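PDB 2Y0H: probable porin from Pseudomonas aeruginosa, which probably forms a channel of the OprD porin family across the outer membrane, through which small solutes would pass by diffusion. Local coordinates for residues 17-22 / 289-294; 230-235 / 272-277; 283-288 / 293-298. All blocks are in the same frame, centred on the assembly; numbering follows the deposited sequence.

Interaction 1: residues 17-22 / 289-294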
ATOM      1  N   GLN A  17      12.677 -12.343   8.844  1.00 39.02           N
ATOM      2  CA  GLN A  17      11.498 -12.462   9.681  1.00 44.24           C
ATOM      3  C   GLN A  17      11.528 -13.744  10.491  1.00 47.54           C
ATOM      4  O   GLN A  17      11.866 -14.822   9.985  1.00 45.07           O
ATOM      5  CB  GLN A  17      10.219 -12.393   8.847  1.00 46.88           C
ATOM      6  CG  GLN A  17      10.054 -13.538   7.879  1.00 49.60           C
ATOM      7  CD  GLN A  17       8.603 -13.816   7.577  1.00 54.30           C
ATOM      8  OE1 GLN A  17       7.721 -13.014   7.903  1.00 49.73           O
ATOM      9  NE2 GLN A  17       8.340 -14.963   6.962  1.00 58.17           N
ATOM     10  N   LEU A  18      11.176 -13.608  11.762  1.00 44.04           N
ATOM     11  CA  LEU A  18      11.045 -14.746  12.647  1.00 45.18           C
ATOM     12  C   LEU A  18       9.595 -14.788  13.082  1.00 43.63           C
ATOM     13  O   LEU A  18       9.123 -13.888  13.781  1.00 44.02           O
ATOM     14  CB  LEU A  18      11.976 -14.599  13.853  1.00 44.94           C
ATOM     15  CG  LEU A  18      11.988 -15.742  14.875  1.00 50.65           C
ATOM     16  CD1 LEU A  18      12.148 -17.093  14.185  1.00 54.03           C
ATOM     17  CD2 LEU A  18      13.088 -15.533  15.897  1.00 48.42           C
ATOM     18  N   ARG A  19       8.879 -15.820  12.646  1.00 46.36           N
ATOM     19  CA  ARG A  19       7.460 -15.938  12.950  1.00 45.23           C
ATOM     20  C   ARG A  19       7.166 -17.054  13.939  1.00 48.75           C
ATOM     21  O   ARG A  19       7.801 -18.104  13.917  1.00 48.07           O
ATOM     22  CB  ARG A  19       6.644 -16.177  11.678  1.00 45.66           C
ATOM     23  CG  ARG A  19       6.831 -15.136  10.596  1.00 51.77           C
ATOM     24  CD  ARG A  19       5.534 -14.943   9.826  1.00 54.23           C
ATOM     25  NE  ARG A  19       4.728 -16.160   9.827  1.00 53.59           N
ATOM     26  CZ  ARG A  19       3.463 -16.218   9.427  1.00 53.25           C
ATOM     27  NH1 ARG A  19       2.853 -15.122   8.989  1.00 50.61           N
ATOM     28  NH2 ARG A  19       2.809 -17.372   9.465  1.00 52.95           N
ATOM     29  N   ASP A  20       6.187 -16.809  14.800  1.00 46.42           N
ATOM     30  CA  ASP A  20       5.633 -17.829  15.676  1.00 50.12           C
ATOM     31  C   ASP A  20       4.120 -17.837  15.469  1.00 49.56           C
ATOM     32  O   ASP A  20       3.379 -17.149  16.177  1.00 44.64           O
ATOM     33  CB  ASP A  20       5.989 -17.534  17.137  1.00 50.77           C
ATOM     34  CG  ASP A  20       5.388 -18.545  18.109  1.00 56.84           C
ATOM     35  OD1 ASP A  20       4.431 -19.261  17.738  1.00 57.65           O
ATOM     36  OD2 ASP A  20       5.880 -18.625  19.256  1.00 60.38           O
ATOM     37  N   TYR A  21       3.680 -18.608  14.479  1.00 48.25           N
ATOM     38  CA  TYR A  21       2.273 -18.682  14.090  1.00 52.64           C
ATOM     39  C   TYR A  21       1.614 -19.947  14.642  1.00 53.50           C
ATOM     40  O   TYR A  21       2.171 -21.030  14.528  1.00 53.97           O
ATOM     41  CB  TYR A  21       2.172 -18.659  12.556  1.00 53.65           C
ATOM     42  CG  TYR A  21       0.791 -18.927  11.989  1.00 52.54           C
ATOM     43  CD1 TYR A  21       0.343 -20.227  11.795  1.00 55.06           C
ATOM     44  CD2 TYR A  21      -0.054 -17.883  11.633  1.00 48.31           C
ATOM     45  CE1 TYR A  21      -0.908 -20.489  11.270  1.00 56.47           C
ATOM     46  CE2 TYR A  21      -1.315 -18.133  11.107  1.00 51.49           C
ATOM     47  CZ  TYR A  21      -1.735 -19.443  10.928  1.00 58.39           C
ATOM     48  OH  TYR A  21      -2.982 -19.721  10.411  1.00 59.15           O
ATOM     49  N   ARG A  22       0.433 -19.814  15.242  1.00 53.32           N
ATOM     50  CA  ARG A  22      -0.310 -20.992  15.709  1.00 57.36           C
ATOM     51  C   ARG A  22      -1.807 -20.740  15.856  1.00 56.42           C
ATOM     52  O   ARG A  22      -2.252 -19.598  15.878  1.00 56.38           O
ATOM     53  CB  ARG A  22       0.257 -21.539  17.026  1.00 55.83           C
ATOM     54  CG  ARG A  22       0.002 -20.664  18.240  1.00 52.27           C
ATOM     55  CD  ARG A  22       0.858 -19.409  18.185  1.00 53.31           C
ATOM     56  NE  ARG A  22       0.899 -18.698  19.462  1.00 53.16           N
ATOM     57  CZ  ARG A  22       1.535 -17.544  19.651  1.00 53.56           C
ATOM     58  NH1 ARG A  22       2.181 -16.965  18.641  1.00 49.38           N
ATOM     59  NH2 ARG A  22       1.526 -16.963  20.846  1.00 50.15           N
ATOM     60  N   MET A 289      -2.722  -2.831   9.368  1.00 28.20           N
ATOM     61  CA  MET A 289      -1.619  -3.161  10.267  1.00 31.06           C
ATOM     62  C   MET A 289      -0.570  -4.039   9.570  1.00 32.97           C
ATOM     63  O   MET A 289      -0.763  -4.446   8.434  1.00 29.43           O
ATOM     64  CB  MET A 289      -2.154  -3.854  11.527  1.00 27.73           C
ATOM     65  CG  MET A 289      -3.025  -2.943  12.375  1.00 25.67           C
ATOM     66  SD  MET A 289      -2.012  -1.776  13.316  1.00 28.74           S
ATOM     67  CE  MET A 289      -1.521  -2.862  14.679  1.00 27.38           C
ATOM     68  N   ALA A 290       0.532  -4.331  10.256  1.00 30.64           N
ATOM     69  CA  ALA A 290       1.613  -5.102   9.647  1.00 33.10           C
ATOM     70  C   ALA A 290       1.150  -6.490   9.210  1.00 34.48           C
ATOM     71  O   ALA A 290       1.540  -6.979   8.161  1.00 33.79           O
ATOM     72  CB  ALA A 290       2.783  -5.207  10.599  1.00 35.74           C
ATOM     73  N   TYR A 291       0.308  -7.119  10.019  1.00 34.38           N
ATOM     74  CA  TYR A 291      -0.191  -8.452   9.709  1.00 30.42           C
ATOM     75  C   TYR A 291      -1.637  -8.433   9.197  1.00 30.14           C
ATOM     76  O   TYR A 291      -1.898  -8.808   8.053  1.00 33.45           O
ATOM     77  CB  TYR A 291      -0.035  -9.372  10.928  1.00 31.79           C
ATOM     78  CG  TYR A 291      -0.605 -10.764  10.748  1.00 32.56           C
ATOM     79  CD1 TYR A 291      -0.248 -11.546   9.654  1.00 35.62           C
ATOM     80  CD2 TYR A 291      -1.482 -11.301  11.681  1.00 30.55           C
ATOM     81  CE1 TYR A 291      -0.763 -12.815   9.488  1.00 37.11           C
ATOM     82  CE2 TYR A 291      -2.005 -12.567  11.525  1.00 31.83           C
ATOM     83  CZ  TYR A 291      -1.641 -13.322  10.424  1.00 39.08           C
ATOM     84  OH  TYR A 291      -2.157 -14.588  10.257  1.00 42.82           O
ATOM     85  N   GLN A 292      -2.576  -7.986  10.026  1.00 31.03           N
ATOM     86  CA  GLN A 292      -3.991  -7.959   9.628  1.00 29.81           C
ATOM     87  C   GLN A 292      -4.452  -6.621   9.060  1.00 29.56           C
ATOM     88  O   GLN A 292      -3.908  -5.562   9.397  1.00 33.17           O
ATOM     89  CB  GLN A 292      -4.889  -8.373  10.789  1.00 30.32           C
ATOM     90  CG  GLN A 292      -4.867  -9.866  11.039  1.00 31.21           C
ATOM     91  CD  GLN A 292      -5.276 -10.660   9.806  1.00 34.10           C
ATOM     92  OE1 GLN A 292      -4.487 -11.425   9.254  1.00 38.19           O
ATOM     93  NE2 GLN A 292      -6.507 -10.475   9.369  1.00 31.16           N
ATOM     94  N   THR A 293      -5.448  -6.675   8.185  1.00 28.69           N
ATOM     95  CA  THR A 293      -5.992  -5.458   7.584  1.00 32.97           C
ATOM     96  C   THR A 293      -7.264  -4.973   8.287  1.00 29.54           C
ATOM     97  O   THR A 293      -7.710  -3.857   8.039  1.00 28.41           O
ATOM     98  CB  THR A 293      -6.277  -5.623   6.060  1.00 27.48           C
ATOM     99  OG1 THR A 293      -7.421  -6.456   5.868  1.00 28.93           O
ATOM    100  CG2 THR A 293      -5.078  -6.238   5.333  1.00 27.82           C
ATOM    101  N   PHE A 294      -7.835  -5.805   9.160  1.00 29.23           N
ATOM    102  CA  PHE A 294      -9.050  -5.450   9.906  1.00 26.14           C
ATOM    103  C   PHE A 294     -10.202  -5.050   8.987  1.00 27.49           C
ATOM    104  O   PHE A 294     -10.922  -4.078   9.239  1.00 27.84           O
ATOM    105  CB  PHE A 294      -8.740  -4.352  10.933  1.00 30.45           C
ATOM    106  CG  PHE A 294      -7.936  -4.845  12.097  1.00 28.06           C
ATOM    107  CD1 PHE A 294      -6.566  -5.016  11.982  1.00 26.71           C
ATOM    108  CD2 PHE A 294      -8.555  -5.185  13.290  1.00 24.31           C
ATOM    109  CE1 PHE A 294      -5.820  -5.498  13.050  1.00 24.80           C
ATOM    110  CE2 PHE A 294      -7.812  -5.669  14.368  1.00 25.48           C
ATOM    111  CZ  PHE A 294      -6.446  -5.830  14.241  1.00 25.36           C
TER
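Tyr291 reaches from the long loop between strands 259-269 and 300-309 to the inner side of strand 7-22, where it meets Tyr21 and Arg19. Both tyrosines project toward the opposite segment, and this lets chains whose nearest CA atoms, those of Arg19 and Tyr291, are 11.2 Å apart still touch.

The aromatic contact is made by a hydroxyl and a ring edge. Tyr291 OH comes to 3.7 Å from Tyr21 CE2, close to the plane of the Tyr21 ring, and the two side chains cross at about a right angle. In Tyr21, CG stands opposite the backbone N (chi1 172°), a setting that carries the ring inward from the strand. No hydrogen bond joins the pair. Tyr369 meets the Tyr291 ring edge-to-face.

The approach of Arg19 is looser: NH1 lies 4.3 Å from Tyr291 CE1, set obliquely to the ring, a loose packing contact rather than a cation-pi pair. The Arg19 side chain also touches Glu379 on the neighbouring strand 376-389.

Polar bonds act within each side. Arg22 NH1 is 2.7 Å from Asp20 O in a bent hydrogen bond local to the strand. Glu343 accepts the backbone N-H groups of Tyr291 and Gln292, while Arg22 also pairs with Asp378.

Tyrosine suits this partly exposed place because its length and flat ring span the gap, and a hydroxyl end is tolerated there. With just 84 Å² buried and no directional bond across it, the contact implies light packing of loop against barrel wall.

Interaction 2: residues 230-235 / 272-277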
ATOM      1  N   PHE A 230     -15.551   3.659   0.924  1.00 27.38           N
ATOM      2  CA  PHE A 230     -15.573   2.810  -0.254  1.00 28.45           C
ATOM      3  C   PHE A 230     -16.942   2.145  -0.354  1.00 27.48           C
ATOM      4  O   PHE A 230     -17.478   1.653   0.635  1.00 26.89           O
ATOM      5  CB  PHE A 230     -14.525   1.700  -0.153  1.00 23.08           C
ATOM      6  CG  PHE A 230     -13.081   2.161  -0.210  1.00 27.02           C
ATOM      7  CD1 PHE A 230     -12.401   2.231  -1.430  1.00 24.83           C
ATOM      8  CD2 PHE A 230     -12.373   2.419   0.960  1.00 25.09           C
ATOM      9  CE1 PHE A 230     -11.059   2.592  -1.473  1.00 28.60           C
ATOM     10  CE2 PHE A 230     -11.019   2.789   0.925  1.00 25.53           C
ATOM     11  CZ  PHE A 230     -10.361   2.877  -0.282  1.00 22.60           C
ATOM     12  N   ASP A 231     -17.483   2.094  -1.559  1.00 25.23           N
ATOM     13  CA  ASP A 231     -18.685   1.318  -1.830  1.00 26.99           C
ATOM     14  C   ASP A 231     -18.331   0.303  -2.920  1.00 24.23           C
ATOM     15  O   ASP A 231     -17.910   0.681  -4.015  1.00 24.54           O
ATOM     16  CB  ASP A 231     -19.803   2.265  -2.298  1.00 32.92           C
ATOM     17  CG  ASP A 231     -21.185   1.631  -2.246  1.00 34.66           C
ATOM     18  OD1 ASP A 231     -21.343   0.495  -2.703  1.00 36.50           O
ATOM     19  OD2 ASP A 231     -22.124   2.283  -1.743  1.00 51.54           O
ATOM     20  N   SER A 232     -18.500  -0.981  -2.612  1.00 25.86           N
ATOM     21  CA  SER A 232     -18.109  -2.078  -3.502  1.00 25.09           C
ATOM     22  C   SER A 232     -19.307  -2.973  -3.842  1.00 26.81           C
ATOM     23  O   SER A 232     -20.017  -3.437  -2.951  1.00 28.10           O
ATOM     24  CB  SER A 232     -17.050  -2.958  -2.819  1.00 21.70           C
ATOM     25  OG  SER A 232     -15.835  -2.265  -2.607  1.00 25.95           O
ATOM     26  N   GLY A 233     -19.508  -3.242  -5.122  1.00 26.53           N
ATOM     27  CA  GLY A 233     -20.546  -4.162  -5.548  1.00 24.96           C
ATOM     28  C   GLY A 233     -20.051  -5.018  -6.697  1.00 28.15           C
ATOM     29  O   GLY A 233     -18.906  -4.897  -7.133  1.00 25.96           O
ATOM     30  N   GLU A 234     -20.915  -5.888  -7.195  1.00 27.87           N
ATOM     31  CA  GLU A 234     -20.531  -6.791  -8.266  1.00 30.09           C
ATOM     32  C   GLU A 234     -20.454  -6.012  -9.565  1.00 28.70           C
ATOM     33  O   GLU A 234     -20.950  -4.895  -9.655  1.00 32.54           O
ATOM     34  CB  GLU A 234     -21.547  -7.931  -8.402  1.00 30.78           C
ATOM     35  CG  GLU A 234     -22.884  -7.505  -8.990  1.00 33.64           C
ATOM     36  CD  GLU A 234     -23.882  -8.645  -8.993  1.00 43.88           C
ATOM     37  OE1 GLU A 234     -24.037  -9.284  -7.926  1.00 39.34           O
ATOM     38  OE2 GLU A 234     -24.500  -8.910 -10.054  1.00 43.23           O
ATOM     39  N   ASP A 235     -19.832  -6.605 -10.575  1.00 28.67           N
ATOM     40  CA  ASP A 235     -19.790  -5.996 -11.889  1.00 28.19           C
ATOM     41  C   ASP A 235     -20.068  -7.046 -12.957  1.00 29.80           C
ATOM     42  O   ASP A 235     -19.584  -8.173 -12.861  1.00 28.31           O
ATOM     43  CB  ASP A 235     -18.422  -5.349 -12.130  1.00 27.34           C
ATOM     44  CG  ASP A 235     -18.289  -4.777 -13.534  1.00 29.67           C
ATOM     45  OD1 ASP A 235     -18.671  -3.613 -13.741  1.00 32.85           O
ATOM     46  OD2 ASP A 235     -17.809  -5.490 -14.438  1.00 31.12           O
ATOM     47  N   ASP A 272     -19.695  -9.033   2.985  1.00 30.76           N
ATOM     48  CA  ASP A 272     -18.337  -9.312   2.508  1.00 29.32           C
ATOM     49  C   ASP A 272     -17.222  -8.514   3.191  1.00 28.67           C
ATOM     50  O   ASP A 272     -17.427  -7.399   3.660  1.00 28.46           O
ATOM     51  CB  ASP A 272     -18.244  -9.101   0.991  1.00 28.49           C
ATOM     52  CG  ASP A 272     -19.047 -10.126   0.218  1.00 33.62           C
ATOM     53  OD1 ASP A 272     -19.004 -11.309   0.618  1.00 34.07           O
ATOM     54  OD2 ASP A 272     -19.729  -9.750  -0.768  1.00 31.16           O
ATOM     55  N   ALA A 273     -16.034  -9.101   3.222  1.00 27.22           N
ATOM     56  CA  ALA A 273     -14.831  -8.358   3.541  1.00 28.05           C
ATOM     57  C   ALA A 273     -14.603  -7.291   2.472  1.00 26.07           C
ATOM     58  O   ALA A 273     -15.134  -7.378   1.376  1.00 25.49           O
ATOM     59  CB  ALA A 273     -13.626  -9.298   3.609  1.00 25.02           C
ATOM     60  N   PHE A 274     -13.805  -6.283   2.803  1.00 24.78           N
ATOM     61  CA  PHE A 274     -13.402  -5.272   1.840  1.00 26.31           C
ATOM     62  C   PHE A 274     -12.617  -5.886   0.668  1.00 25.56           C
ATOM     63  O   PHE A 274     -11.575  -6.511   0.875  1.00 23.72           O
ATOM     64  CB  PHE A 274     -12.553  -4.207   2.538  1.00 24.64           C
ATOM     65  CG  PHE A 274     -12.116  -3.091   1.638  1.00 26.30           C
ATOM     66  CD1 PHE A 274     -13.062  -2.315   0.964  1.00 22.01           C
ATOM     67  CD2 PHE A 274     -10.759  -2.808   1.466  1.00 24.45           C
ATOM     68  CE1 PHE A 274     -12.672  -1.278   0.137  1.00 22.91           C
ATOM     69  CE2 PHE A 274     -10.346  -1.765   0.634  1.00 23.86           C
ATOM     70  CZ  PHE A 274     -11.305  -0.993  -0.031  1.00 25.43           C
ATOM     71  N   PRO A 275     -13.118  -5.708  -0.563  1.00 24.09           N
ATOM     72  CA  PRO A 275     -12.449  -6.263  -1.751  1.00 27.30           C
ATOM     73  C   PRO A 275     -11.154  -5.531  -2.089  1.00 27.09           C
ATOM     74  O   PRO A 275     -11.158  -4.301  -2.222  1.00 26.39           O
ATOM     75  CB  PRO A 275     -13.476  -6.044  -2.866  1.00 26.90           C
ATOM     76  CG  PRO A 275     -14.794  -5.805  -2.145  1.00 28.36           C
ATOM     77  CD  PRO A 275     -14.421  -5.106  -0.892  1.00 25.46           C
ATOM     78  N   VAL A 276     -10.061  -6.283  -2.192  1.00 26.20           N
ATOM     79  CA  VAL A 276      -8.825  -5.789  -2.794  1.00 24.34           C
ATOM     80  C   VAL A 276      -8.402  -6.754  -3.875  1.00 24.66           C
ATOM     81  O   VAL A 276      -8.777  -7.931  -3.837  1.00 22.52           O
ATOM     82  CB  VAL A 276      -7.675  -5.655  -1.763  1.00 30.24           C
ATOM     83  CG1 VAL A 276      -7.888  -4.437  -0.886  1.00 30.62           C
ATOM     84  CG2 VAL A 276      -7.558  -6.925  -0.903  1.00 30.00           C
ATOM     85  N   LEU A 277      -7.618  -6.264  -4.836  1.00 23.81           N
ATOM     86  CA  LEU A 277      -7.013  -7.126  -5.853  1.00 27.73           C
ATOM     87  C   LEU A 277      -6.080  -8.168  -5.224  1.00 29.87           C
ATOM     88  O   LEU A 277      -5.415  -7.894  -4.222  1.00 27.68           O
ATOM     89  CB  LEU A 277      -6.240  -6.289  -6.878  1.00 28.58           C
ATOM     90  CG  LEU A 277      -7.086  -5.327  -7.722  1.00 29.43           C
ATOM     91  CD1 LEU A 277      -6.215  -4.419  -8.592  1.00 23.64           C
ATOM     92  CD2 LEU A 277      -8.077  -6.109  -8.579  1.00 24.49           C
TER
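A loop folded into the barrel, as in other porins, where such loops narrow the channel, is probably the setting of this contact: residues 272-277, just after strand 259-269, lie against the end of strand 221-234. Its centre is an edge-to-face aromatic pair. Phe274 turns the edge of its ring toward the face of Phe230, with ring centroids 4.7 Å apart and planes at 56°, well short of a perpendicular T. Phe274 CZ sits 3.5 Å above the middle of the Phe230 ring, and Phe274 CE1 is equally close, 3.5 Å, to Phe230 CG. The Phe274 torsion chi1 of -178° extends the ring away from its backbone N, bringing its end nearer to the strand than its CB direction suggests.

Beside the rings, Ser232 and Pro275 meet. Ser232 OG lies 3.6 Å from Pro275 CD, and Ser232 CB is 3.7 Å from Pro275 CG. The small serine admits the proline ring closely, while its hydroxyl is hydrogen-bonded to Gln206 on strand 204-216. Gln206 NE2 also bonds to Pro275 O, so a single amide group serves both strand and loop.

Phenylalanine suits both positions because each ring fills buried space against the other, although Asn247 and Gln206 also border them; proline offers a compact, puckered hydrocarbon ring and no N-H to satisfy. The chemistry implies a dispersion-held join, with directional polar bonding supplied by the adjacent strand.

Interaction 3: residues 283-288 / 293-298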
ATOM      1  N   PRO A 283      -4.830  -2.818   1.111  1.00 25.04           N
ATOM      2  CA  PRO A 283      -6.123  -2.133   1.212  1.00 24.31           C
ATOM      3  C   PRO A 283      -5.870  -0.714   1.730  1.00 27.86           C
ATOM      4  O   PRO A 283      -5.163  -0.540   2.722  1.00 27.45           O
ATOM      5  CB  PRO A 283      -6.880  -2.948   2.274  1.00 26.34           C
ATOM      6  CG  PRO A 283      -6.013  -4.136   2.605  1.00 27.73           C
ATOM      7  CD  PRO A 283      -4.623  -3.784   2.202  1.00 25.23           C
ATOM      8  N   TYR A 284      -6.414   0.286   1.053  1.00 24.48           N
ATOM      9  CA  TYR A 284      -6.145   1.674   1.395  1.00 25.31           C
ATOM     10  C   TYR A 284      -7.036   2.113   2.574  1.00 26.60           C
ATOM     11  O   TYR A 284      -8.003   2.848   2.392  1.00 25.81           O
ATOM     12  CB  TYR A 284      -6.389   2.542   0.155  1.00 27.62           C
ATOM     13  CG  TYR A 284      -5.894   3.960   0.288  1.00 30.23           C
ATOM     14  CD1 TYR A 284      -4.543   4.227   0.472  1.00 35.10           C
ATOM     15  CD2 TYR A 284      -6.780   5.032   0.248  1.00 28.42           C
ATOM     16  CE1 TYR A 284      -4.083   5.536   0.601  1.00 39.51           C
ATOM     17  CE2 TYR A 284      -6.332   6.341   0.369  1.00 28.63           C
ATOM     18  CZ  TYR A 284      -4.989   6.586   0.548  1.00 36.24           C
ATOM     19  OH  TYR A 284      -4.542   7.883   0.671  1.00 45.37           O
ATOM     20  N   VAL A 285      -6.710   1.633   3.775  1.00 26.29           N
ATOM     21  CA  VAL A 285      -7.578   1.790   4.935  1.00 24.15           C
ATOM     22  C   VAL A 285      -6.851   2.267   6.188  1.00 26.89           C
ATOM     23  O   VAL A 285      -5.710   1.892   6.439  1.00 25.98           O
ATOM     24  CB  VAL A 285      -8.325   0.479   5.272  1.00 28.11           C
ATOM     25  CG1 VAL A 285      -9.104  -0.019   4.056  1.00 29.69           C
ATOM     26  CG2 VAL A 285      -7.361  -0.590   5.788  1.00 24.69           C
ATOM     27  N   ALA A 286      -7.539   3.096   6.966  1.00 26.93           N
ATOM     28  CA  ALA A 286      -7.023   3.635   8.225  1.00 27.48           C
ATOM     29  C   ALA A 286      -6.384   2.604   9.154  1.00 23.53           C
ATOM     30  O   ALA A 286      -5.278   2.803   9.627  1.00 25.63           O
ATOM     31  CB  ALA A 286      -8.127   4.384   8.960  1.00 22.29           C
ATOM     32  N   ASN A 287      -7.077   1.506   9.418  1.00 24.18           N
ATOM     33  CA  ASN A 287      -6.615   0.558  10.428  1.00 24.02           C
ATOM     34  C   ASN A 287      -5.751  -0.589   9.894  1.00 28.61           C
ATOM     35  O   ASN A 287      -5.617  -1.637  10.533  1.00 28.41           O
ATOM     36  CB  ASN A 287      -7.792   0.056  11.273  1.00 23.73           C
ATOM     37  CG  ASN A 287      -8.324   1.136  12.208  1.00 28.95           C
ATOM     38  OD1 ASN A 287      -7.798   2.247  12.221  1.00 27.66           O
ATOM     39  ND2 ASN A 287      -9.366   0.819  12.993  1.00 25.10           N
ATOM     40  N   LEU A 288      -5.154  -0.377   8.728  1.00 26.21           N
ATOM     41  CA  LEU A 288      -4.224  -1.340   8.170  1.00 27.21           C
ATOM     42  C   LEU A 288      -3.064  -1.571   9.122  1.00 26.48           C
ATOM     43  O   LEU A 288      -2.471  -0.622   9.610  1.00 30.90           O
ATOM     44  CB  LEU A 288      -3.680  -0.833   6.829  1.00 31.50           C
ATOM     45  CG  LEU A 288      -2.527  -1.687   6.296  1.00 31.89           C
ATOM     46  CD1 LEU A 288      -3.100  -2.941   5.682  1.00 33.34           C
ATOM     47  CD2 LEU A 288      -1.677  -0.922   5.289  1.00 30.76           C
ATOM     48  N   THR A 293      -5.448  -6.675   8.185  1.00 28.69           N
ATOM     49  CA  THR A 293      -5.992  -5.458   7.584  1.00 32.97           C
ATOM     50  C   THR A 293      -7.264  -4.973   8.287  1.00 29.54           C
ATOM     51  O   THR A 293      -7.710  -3.857   8.039  1.00 28.41           O
ATOM     52  CB  THR A 293      -6.277  -5.623   6.060  1.00 27.48           C
ATOM     53  OG1 THR A 293      -7.421  -6.456   5.868  1.00 28.93           O
ATOM     54  CG2 THR A 293      -5.078  -6.238   5.333  1.00 27.82           C
ATOM     55  N   PHE A 294      -7.835  -5.805   9.160  1.00 29.23           N
ATOM     56  CA  PHE A 294      -9.050  -5.450   9.906  1.00 26.14           C
ATOM     57  C   PHE A 294     -10.202  -5.050   8.987  1.00 27.49           C
ATOM     58  O   PHE A 294     -10.922  -4.078   9.239  1.00 27.84           O
ATOM     59  CB  PHE A 294      -8.740  -4.352  10.933  1.00 30.45           C
ATOM     60  CG  PHE A 294      -7.936  -4.845  12.097  1.00 28.06           C
ATOM     61  CD1 PHE A 294      -6.566  -5.016  11.982  1.00 26.71           C
ATOM     62  CD2 PHE A 294      -8.555  -5.185  13.290  1.00 24.31           C
ATOM     63  CE1 PHE A 294      -5.820  -5.498  13.050  1.00 24.80           C
ATOM     64  CE2 PHE A 294      -7.812  -5.669  14.368  1.00 25.48           C
ATOM     65  CZ  PHE A 294      -6.446  -5.830  14.241  1.00 25.36           C
ATOM     66  N   THR A 295     -10.361  -5.811   7.910  1.00 25.29           N
ATOM     67  CA  THR A 295     -11.420  -5.581   6.935  1.00 28.00           C
ATOM     68  C   THR A 295     -12.268  -6.835   6.747  1.00 28.06           C
ATOM     69  O   THR A 295     -12.844  -7.043   5.686  1.00 29.17           O
ATOM     70  CB  THR A 295     -10.842  -5.144   5.571  1.00 28.80           C
ATOM     71  OG1 THR A 295      -9.828  -6.076   5.153  1.00 23.61           O
ATOM     72  CG2 THR A 295     -10.238  -3.725   5.677  1.00 28.84           C
ATOM     73  N   ARG A 296     -12.341  -7.669   7.782  1.00 30.04           N
ATOM     74  CA  ARG A 296     -13.095  -8.925   7.705  1.00 30.89           C
ATOM     75  C   ARG A 296     -14.591  -8.635   7.718  1.00 27.48           C
ATOM     76  O   ARG A 296     -14.996  -7.531   8.088  1.00 26.33           O
ATOM     77  CB  ARG A 296     -12.686  -9.863   8.847  1.00 31.06           C
ATOM     78  CG  ARG A 296     -11.267 -10.386   8.693  1.00 32.31           C
ATOM     79  CD  ARG A 296     -10.733 -10.996   9.969  1.00 33.81           C
ATOM     80  NE  ARG A 296     -11.402 -12.250  10.291  1.00 37.00           N
ATOM     81  CZ  ARG A 296     -10.966 -13.106  11.211  1.00 39.66           C
ATOM     82  NH1 ARG A 296      -9.860 -12.834  11.894  1.00 35.23           N
ATOM     83  NH2 ARG A 296     -11.630 -14.232  11.445  1.00 32.03           N
ATOM     84  N   PRO A 297     -15.420  -9.611   7.303  1.00 31.09           N
ATOM     85  CA  PRO A 297     -16.847  -9.278   7.136  1.00 28.83           C
ATOM     86  C   PRO A 297     -17.454  -8.691   8.423  1.00 33.16           C
ATOM     87  O   PRO A 297     -17.296  -9.276   9.500  1.00 33.15           O
ATOM     88  CB  PRO A 297     -17.489 -10.627   6.782  1.00 30.55           C
ATOM     89  CG  PRO A 297     -16.343 -11.484   6.256  1.00 26.09           C
ATOM     90  CD  PRO A 297     -15.130 -11.033   7.008  1.00 27.87           C
ATOM     91  N   GLN A 298     -18.098  -7.532   8.309  1.00 27.81           N
ATOM     92  CA  GLN A 298     -18.758  -6.872   9.441  1.00 34.09           C
ATOM     93  C   GLN A 298     -17.852  -6.376  10.583  1.00 30.96           C
ATOM     94  O   GLN A 298     -18.338  -6.024  11.652  1.00 32.24           O
ATOM     95  CB  GLN A 298     -19.869  -7.762  10.010  1.00 37.10           C
ATOM     96  CG  GLN A 298     -20.994  -8.006   9.034  1.00 44.27           C
ATOM     97  CD  GLN A 298     -22.089  -8.876   9.604  1.00 54.88           C
ATOM     98  OE1 GLN A 298     -21.937 -10.093   9.708  1.00 61.01           O
ATOM     99  NE2 GLN A 298     -23.205  -8.258   9.976  1.00 59.44           N
TER
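Thr293 turns its methyl toward Pro283 and Leu288, which meet it from the same general side, and this is the tight part of a contact between two pieces of one loop. Thr293 CG2 is 3.6 Å from Pro283 CG and 3.9 Å from Leu288 CD1. The Pro283 and Thr293 side chains cross at about a right angle. Threonine suits the spot because its two branches do different work: with chi1 at 72°, CG2 lies opposite the carbonyl carbon and faces the hydrocarbon, whereas OG1 makes a short hydrogen bond of 2.5 Å to Thr295 OG1, in which either hydroxyl could be the donor.

This close packing lies on the partly exposed side, at Thr293 and Leu288; the looser contacts are the ones buried against the wall. There Val285 CG1 comes within 4.2 Å of Thr295 CG2, and Val285 CG2 within 4.0 Å of Thr293 O. Asn287 O comes obliquely to the Phe294 ring, 3.8 Å from Phe294 CD1. No hydrogen bond crosses between the segments. Val285 to Leu288 form a type I beta turn, closed by a long bond of 3.3 Å from Leu288 N to Val285 O. Toward Gln298 the chain leaves the packing.

The barrel supplies the polar ties. Asn287 gives its amide oxygen to Gln303 and its nitrogen to Ser301, both on strand 300-309; Gln266 of strand 259-269 bonds to Asn287 N and Phe294 O. Val285 also touches Asn247 and Asn249 on strand 244-256, while Phe294 lies against Val325 of strand 318-330, so the folded loop sits against four successive strands of the wall.

Overall arrangement
From the N terminus, strand 7-22 brings in the first half of interaction 1, whose partner at 289-294 follows 266 intervening residues; most of the barrel wall lies in that interval. Interaction 2 is nested inside it, joining the end of strand 221-234 to the beginning of the loop between strands 259-269 and 300-309. Interaction 3 follows in series, closing a short four-residue connection within that loop, and shares Thr293 and Phe294 with interaction 1. Interactions 2 and 3 touch directly, through a probable hydrogen bond from Phe274 N to Thr295 O. Interactions 1 and 2 tie the long loop to strands far apart in the order of the barrel, while interaction 3 folds the loop on itself.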